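Local coordinates for glutamine synthetase (PDB 4BAX), which belongs to the glutamine synthetase family, pairing a beta-grasp domain with a catalytic domain in a ten-chain assembly, at residues T93-L97 against D322-R328. Residues are numbered along the deposited sequence; the frame is centred on the assembly and turned at random.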
ATOM      1  N   THR A  93      40.781 -28.267  -0.439  1.00 30.54           N
ATOM      2  CA  THR A  93      41.923 -27.351  -0.624  1.00 30.57           C
ATOM      3  C   THR A  93      42.704 -27.191   0.657  1.00 30.72           C
ATOM      4  O   THR A  93      43.811 -26.622   0.666  1.00 30.69           O
ATOM      5  CB  THR A  93      41.491 -25.939  -1.129  1.00 19.07           C
ATOM      6  OG1 THR A  93      40.643 -25.307  -0.158  1.00 18.41           O
ATOM      7  CG2 THR A  93      40.798 -26.024  -2.495  1.00 18.81           C
ATOM      8  N   ARG A  94      42.128 -27.725   1.733  1.00 30.69           N
ATOM      9  CA  ARG A  94      42.790 -27.741   3.036  1.00 30.50           C
ATOM     10  C   ARG A  94      43.995 -28.653   3.035  1.00 30.57           C
ATOM     11  O   ARG A  94      45.032 -28.299   3.592  1.00 31.21           O
ATOM     12  CB  ARG A  94      41.807 -28.159   4.133  1.00 30.06           C
ATOM     13  CG  ARG A  94      42.155 -27.628   5.488  1.00 29.67           C
ATOM     14  CD  ARG A  94      41.486 -28.423   6.579  1.00 29.80           C
ATOM     15  NE  ARG A  94      41.809 -27.878   7.894  1.00 29.99           N
ATOM     16  CZ  ARG A  94      42.604 -28.492   8.764  1.00 29.84           C
ATOM     17  NH1 ARG A  94      43.148 -29.658   8.424  1.00 29.82           N
ATOM     18  NH2 ARG A  94      42.861 -27.943   9.956  1.00 29.50           N
ATOM     19  N   ALA A  95      43.870 -29.796   2.364  1.00 30.23           N
ATOM     20  CA  ALA A  95      44.904 -30.825   2.413  1.00 30.92           C
ATOM     21  C   ALA A  95      46.222 -30.328   1.822  1.00 31.43           C
ATOM     22  O   ALA A  95      47.295 -30.697   2.306  1.00 31.34           O
ATOM     23  CB  ALA A  95      44.434 -32.113   1.726  1.00 31.01           C
ATOM     24  N   ALA A  96      46.136 -29.530   0.756  1.00 32.13           N
ATOM     25  CA  ALA A  96      47.328 -28.934   0.160  1.00 33.00           C
ATOM     26  C   ALA A  96      48.012 -27.969   1.121  1.00 34.11           C
ATOM     27  O   ALA A  96      49.238 -28.022   1.294  1.00 35.18           O
ATOM     28  CB  ALA A  96      46.981 -28.227  -1.155  1.00 32.67           C
ATOM     29  N   LEU A  97      47.215 -27.150   1.808  1.00 33.96           N
ATOM     30  CA  LEU A  97      47.762 -26.217   2.794  1.00 33.72           C
ATOM     31  C   LEU A  97      48.419 -26.992   3.940  1.00 35.06           C
ATOM     32  O   LEU A  97      49.443 -26.563   4.470  1.00 35.47           O
ATOM     33  CB  LEU A  97      46.696 -25.242   3.306  1.00 32.05           C
ATOM     34  CG  LEU A  97      47.162 -24.330   4.451  1.00 31.09           C
ATOM     35  CD1 LEU A  97      48.281 -23.384   3.967  1.00 30.24           C
ATOM     36  CD2 LEU A  97      45.994 -23.508   5.073  1.00 19.53           C
ATOM     37  N   ASP A 322      39.470 -18.089  -1.342  1.00 30.70           N
ATOM     38  CA  ASP A 322      39.541 -19.211  -0.410  1.00 31.36           C
ATOM     39  C   ASP A 322      40.786 -18.995   0.453  1.00 31.50           C
ATOM     40  O   ASP A 322      41.905 -18.946  -0.073  1.00 32.16           O
ATOM     41  CB  ASP A 322      39.665 -20.528  -1.190  1.00 31.76           C
ATOM     42  CG  ASP A 322      39.564 -21.775  -0.296  1.00 31.91           C
ATOM     43  OD1 ASP A 322      39.804 -21.682   0.931  1.00 32.37           O
ATOM     44  OD2 ASP A 322      39.245 -22.860  -0.832  1.00 31.39           O
ATOM     45  N   PRO A 323      40.603 -18.899   1.781  1.00 30.79           N
ATOM     46  CA  PRO A 323      41.737 -18.707   2.708  1.00 30.17           C
ATOM     47  C   PRO A 323      42.767 -19.839   2.628  1.00 29.39           C
ATOM     48  O   PRO A 323      43.974 -19.558   2.696  1.00 29.12           O
ATOM     49  CB  PRO A 323      41.072 -18.648   4.099  1.00 30.27           C
ATOM     50  CG  PRO A 323      39.683 -19.203   3.903  1.00 30.52           C
ATOM     51  CD  PRO A 323      39.303 -18.877   2.474  1.00 30.57           C
ATOM     52  N   TYR A 324      42.306 -21.066   2.384  1.00 28.80           N
ATOM     53  CA  TYR A 324      43.199 -22.213   2.266  1.00 28.84           C
ATOM     54  C   TYR A 324      44.192 -22.009   1.127  1.00 28.54           C
ATOM     55  O   TYR A 324      45.370 -22.398   1.223  1.00 28.36           O
ATOM     56  CB  TYR A 324      42.398 -23.508   2.011  1.00 28.88           C
ATOM     57  CG  TYR A 324      41.554 -23.994   3.180  1.00 28.98           C
ATOM     58  CD1 TYR A 324      42.076 -24.063   4.463  1.00 29.04           C
ATOM     59  CD2 TYR A 324      40.205 -24.318   3.004  1.00 28.88           C
ATOM     60  CE1 TYR A 324      41.295 -24.475   5.535  1.00 28.98           C
ATOM     61  CE2 TYR A 324      39.419 -24.735   4.075  1.00 28.86           C
ATOM     62  CZ  TYR A 324      39.974 -24.813   5.336  1.00 29.05           C
ATOM     63  OH  TYR A 324      39.213 -25.223   6.405  1.00 29.15           O
ATOM     64  N   VAL A 325      43.694 -21.415   0.047  1.00 28.08           N
ATOM     65  CA  VAL A 325      44.498 -21.143  -1.134  1.00 28.08           C
ATOM     66  C   VAL A 325      45.493 -19.972  -0.997  1.00 28.18           C
ATOM     67  O   VAL A 325      46.689 -20.136  -1.254  1.00 28.50           O
ATOM     68  CB  VAL A 325      43.580 -20.964  -2.377  1.00 20.67           C
ATOM     69  CG1 VAL A 325      44.387 -20.628  -3.621  1.00 20.50           C
ATOM     70  CG2 VAL A 325      42.738 -22.229  -2.582  1.00 20.52           C
ATOM     71  N   VAL A 326      45.018 -18.811  -0.550  1.00 27.97           N
ATOM     72  CA  VAL A 326      45.894 -17.646  -0.428  1.00 27.73           C
ATOM     73  C   VAL A 326      47.004 -17.905   0.589  1.00 27.88           C
ATOM     74  O   VAL A 326      48.169 -17.561   0.353  1.00 27.81           O
ATOM     75  CB  VAL A 326      45.118 -16.329  -0.146  1.00 19.59           C
ATOM     76  CG1 VAL A 326      44.269 -16.417   1.148  1.00 19.68           C
ATOM     77  CG2 VAL A 326      46.062 -15.149  -0.132  1.00 19.29           C
ATOM     78  N   THR A 327      46.651 -18.576   1.684  1.00 28.63           N
ATOM     79  CA  THR A 327      47.650 -18.925   2.693  1.00 29.69           C
ATOM     80  C   THR A 327      48.680 -19.920   2.122  1.00 30.36           C
ATOM     81  O   THR A 327      49.893 -19.724   2.293  1.00 31.10           O
ATOM     82  CB  THR A 327      47.013 -19.519   4.002  1.00 32.59           C
ATOM     83  OG1 THR A 327      46.130 -20.607   3.688  1.00 32.63           O
ATOM     84  CG2 THR A 327      46.277 -18.454   4.821  1.00 32.47           C
ATOM     85  N   ARG A 328      48.213 -20.925   1.373  1.00 30.21           N
ATOM     86  CA  ARG A 328      49.120 -21.938   0.806  1.00 30.70           C
ATOM     87  C   ARG A 328      50.134 -21.292  -0.142  1.00 30.84           C
ATOM     88  O   ARG A 328      51.345 -21.558  -0.053  1.00 30.64           O
ATOM     89  CB  ARG A 328      48.330 -23.025   0.065  1.00 31.02           C
ATOM     90  CG  ARG A 328      49.138 -24.301  -0.240  1.00 31.73           C
ATOM     91  CD  ARG A 328      49.175 -24.675  -1.721  1.00 32.36           C
ATOM     92  NE  ARG A 328      47.850 -24.601  -2.316  1.00 33.44           N
ATOM     93  CZ  ARG A 328      47.619 -24.437  -3.613  1.00 34.40           C
ATOM     94  NH1 ARG A 328      48.632 -24.348  -4.462  1.00 34.64           N
ATOM     95  NH2 ARG A 328      46.366 -24.377  -4.063  1.00 34.82           N
TER
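Arg94 and Tyr324 meet because CG of Arg94 stands anti to its own backbone N (chi1 -154°), while the Tyr324 ring swings to the side of its backbone N (chi1 -69°). Arg94 CG lies over one face, 3.7 Å from the centroid of the Tyr324 ring, as a CH-pi contact. From there the chain runs extended toward the hydroxyl end of the ring. The guanidinium is turned steeply to the ring, with the two planes 80° apart, and Tyr324 OH lies at the guanidinium edge, near its plane. Leu97 comes to the same ring at its edge, with CD2 4.0 Å from Tyr324 CD1. The branched end of Leu97 also packs against the next turn of helix 323-341. Both methyls lie close to Thr327 OG1, CD2 at 3.2 Å, and CD1 also rests 3.9 Å from Arg328 CB. Thr327 OG1 itself bonds to Pro323 O.

At the start of both helices, Thr93 OG1 donates to Asp322 OD2 over 2.9 Å. It arrives from above the carboxylate plane. The other oxygen, Asp322 OD1, accepts from Tyr324 N at 3.0 Å and so N-caps helix 323-341. Trp198 NE1 also bonds to OD1. On helix 190-210, Asp195 OD2 forms a salt bridge with Arg94 NH2, and OD1 a hydrogen bond with Tyr324 OH.

The contact therefore joins the first turns of helices 94-103 and 323-341 beside helix 190-210. Both carboxylate oxygens of Asp322 are engaged, which fixes the rotation of the capping group. Asp195 balances the charge of Arg94 and, with one oxygen for each partner, probably holds both polar ends in place.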